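Cellulosomal scaffoldin anchoring protein C (Acetivibrio cellulolyticus, PDB 4UYP) anchors cellulosome assemblies at the bacterial cell surface, its third cohesin, the part studied here, binding the dockerin of the adaptor scaffoldin ScaB. Local coordinates at residues C[42-46]-C[108-112]. Residues are numbered along the deposited sequence; the frame is centred on the assembly and turned at random.
With SO4 (sulfate ion), chain S.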
loop_
_atom_site.group_PDB
_atom_site.type_symbol
_atom_site.label_atom_id
_atom_site.label_comp_id
_atom_site.label_asym_id
_atom_site.label_seq_id
_atom_site.Cartn_x
_atom_site.Cartn_y
_atom_site.Cartn_z
ATOM N N PRO C 42 3.101 -8.891 -6.709
ATOM C CA PRO C 42 3.011 -10.283 -6.449
ATOM C C PRO C 42 3.302 -11.235 -7.605
ATOM O O PRO C 42 3.371 -12.434 -7.396
ATOM C CB PRO C 42 1.546 -10.437 -5.887
ATOM C CG PRO C 42 0.874 -9.369 -6.643
ATOM C CD PRO C 42 1.750 -8.228 -6.726
ATOM N N GLN C 43 3.455 -10.619 -8.788
ATOM C CA GLN C 43 3.937 -11.505 -9.907
ATOM C C GLN C 43 5.392 -11.442 -10.110
ATOM O O GLN C 43 5.944 -12.089 -10.970
ATOM C CB GLN C 43 3.205 -11.383 -11.212
ATOM C CG GLN C 43 1.713 -11.844 -11.153
ATOM C CD GLN C 43 1.581 -13.301 -10.920
ATOM O OE1 GLN C 43 2.453 -14.065 -11.351
ATOM N NE2 GLN C 43 0.516 -13.710 -10.351
ATOM N N LYS C 44 6.074 -10.668 -9.208
ATOM C CA LYS C 44 7.538 -10.657 -9.206
ATOM C C LYS C 44 8.105 -11.445 -8.051
ATOM O O LYS C 44 9.067 -12.183 -8.197
ATOM C CB LYS C 44 8.098 -9.193 -9.103
ATOM C CG LYS C 44 7.596 -8.282 -10.300
ATOM C CD LYS C 44 7.973 -8.835 -11.661
ATOM C CE LYS C 44 7.689 -7.794 -12.779
ATOM N NZ LYS C 44 6.271 -7.474 -12.781
ATOM N N VAL C 45 7.576 -11.219 -6.859
ATOM C CA VAL C 45 8.006 -11.937 -5.663
ATOM C C VAL C 45 6.746 -12.326 -4.909
ATOM O O VAL C 45 5.686 -11.703 -5.004
ATOM C CB VAL C 45 8.894 -11.088 -4.734
ATOM C CG1 VAL C 45 10.219 -10.758 -5.474
ATOM C CG2 VAL C 45 8.215 -9.821 -4.238
ATOM N N THR C 46 6.921 -13.320 -4.068
ATOM C CA THR C 46 5.859 -13.746 -3.153
ATOM C C THR C 46 6.545 -14.053 -1.799
ATOM O O THR C 46 7.756 -14.374 -1.711
ATOM C CB THR C 46 5.089 -14.987 -3.587
ATOM O OG1 THR C 46 6.009 -16.046 -3.973
ATOM C CG2 THR C 46 4.134 -14.589 -4.660
ATOM N N GLU C 108 15.919 -6.841 -13.392
ATOM C CA GLU C 108 14.655 -6.339 -12.825
ATOM C C GLU C 108 14.894 -5.900 -11.396
ATOM O O GLU C 108 15.780 -6.444 -10.635
ATOM C CB GLU C 108 13.615 -7.432 -12.865
ATOM C CG GLU C 108 13.253 -7.812 -14.314
ATOM C CD GLU C 108 12.155 -8.878 -14.453
ATOM O OE1 GLU C 108 11.346 -9.076 -13.629
ATOM O OE2 GLU C 108 12.001 -9.285 -15.610
ATOM N N LEU C 109 14.165 -4.866 -10.981
ATOM C CA LEU C 109 14.293 -4.292 -9.627
ATOM C C LEU C 109 12.918 -4.298 -9.007
ATOM O O LEU C 109 11.955 -3.737 -9.627
ATOM C CB LEU C 109 14.808 -2.837 -9.669
ATOM C CG LEU C 109 16.157 -2.693 -10.439
ATOM C CD1 LEU C 109 16.515 -1.220 -10.489
ATOM C CD2 LEU C 109 17.302 -3.414 -9.763
ATOM N N TYR C 110 12.783 -4.890 -7.852
ATOM C CA TYR C 110 11.448 -4.970 -7.189
ATOM C C TYR C 110 11.486 -4.110 -6.005
ATOM O O TYR C 110 12.297 -4.236 -5.064
ATOM C CB TYR C 110 11.117 -6.407 -6.823
ATOM C CG TYR C 110 11.277 -7.388 -7.997
ATOM C CD1 TYR C 110 10.953 -6.999 -9.318
ATOM C CD2 TYR C 110 11.840 -8.625 -7.835
ATOM C CE1 TYR C 110 11.039 -7.872 -10.414
ATOM C CE2 TYR C 110 11.913 -9.512 -8.896
ATOM C CZ TYR C 110 11.571 -9.097 -10.204
ATOM O OH TYR C 110 11.713 -9.926 -11.291
ATOM N N ASN C 111 10.578 -3.080 -5.971
ATOM C CA ASN C 111 10.479 -2.140 -4.825
ATOM C C ASN C 111 9.635 -2.782 -3.701
ATOM O O ASN C 111 8.476 -3.222 -3.938
ATOM C CB ASN C 111 9.734 -0.915 -5.372
ATOM C CG ASN C 111 10.598 -0.194 -6.390
ATOM O OD1 ASN C 111 11.435 0.648 -5.997
ATOM N ND2 ASN C 111 10.360 -0.468 -7.647
ATOM N N ILE C 112 10.269 -2.837 -2.528
ATOM C CA ILE C 112 9.533 -3.412 -1.329
ATOM C C ILE C 112 9.341 -2.171 -0.443
ATOM O O ILE C 112 10.248 -1.569 0.073
ATOM C CB ILE C 112 10.492 -4.456 -0.655
ATOM C CG1 ILE C 112 10.969 -5.556 -1.639
ATOM C CG2 ILE C 112 9.756 -5.094 0.485
ATOM C CD1 ILE C 112 9.886 -6.343 -2.400
HETATM S S SO4 S . 5.045 -10.721 -14.969
HETATM O O1 SO4 S . 6.351 -10.153 -15.553
HETATM O O2 SO4 S . 4.006 -10.456 -16.058
HETATM O O3 SO4 S . 4.609 -10.140 -13.620
HETATM O O4 SO4 S . 5.249 -12.181 -14.667
#
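The aliphatic part of Lys44 lies across one face of the Tyr110 ring, the two side chains crossing at about a right angle. Lys44 CB sits almost over the centre of the ring, 3.5 Å from its centroid and 11° off the normal, a CH-pi contact. Turned at chi2 (-58°), the lysine chain then runs over the CE1 side of the ring, where CD comes within 3.4 Å of Tyr110 CE1. A further bend at chi4 carries the ammonium away from the aromatic ring. There Lys44 NZ forms salt bridges with Glu128 of the second cohesin subunit and with Asp41, and also donates a 3.3 Å hydrogen bond to sulfate O3. The sulfate, probably from the crystallisation liquor, is held as well by Asn46 of the ScaB chain.

At its far end the tyrosine hydroxyl is held from the residue just ahead of its strand: Tyr110 OH donates to Glu108 OE1 at 2.5 Å, a short bond that meets the carboxylate from above its plane, 35° out of it. Lys130 of the second subunit forms a salt bridge with the other oxygen, Glu108 OE2.

Beside the lysine, Val45 CG1 approaches the ring obliquely, 3.6 Å from Tyr110 CD2. The second methyl of the valine, Val45 CG2, reaches Ile112 CD1 at 4.3 Å, leading into an apolar layer with Phe40, Phe98 and Ile139. Strands 45-52 and 109-122 are not neighbours in the sheet order; Val45 meets Tyr110 and Ile112 across the interior between them, with Lys44 adding to it from the loop just before its strand, as in the nine-stranded jelly-roll beta-sandwich of cohesin domains.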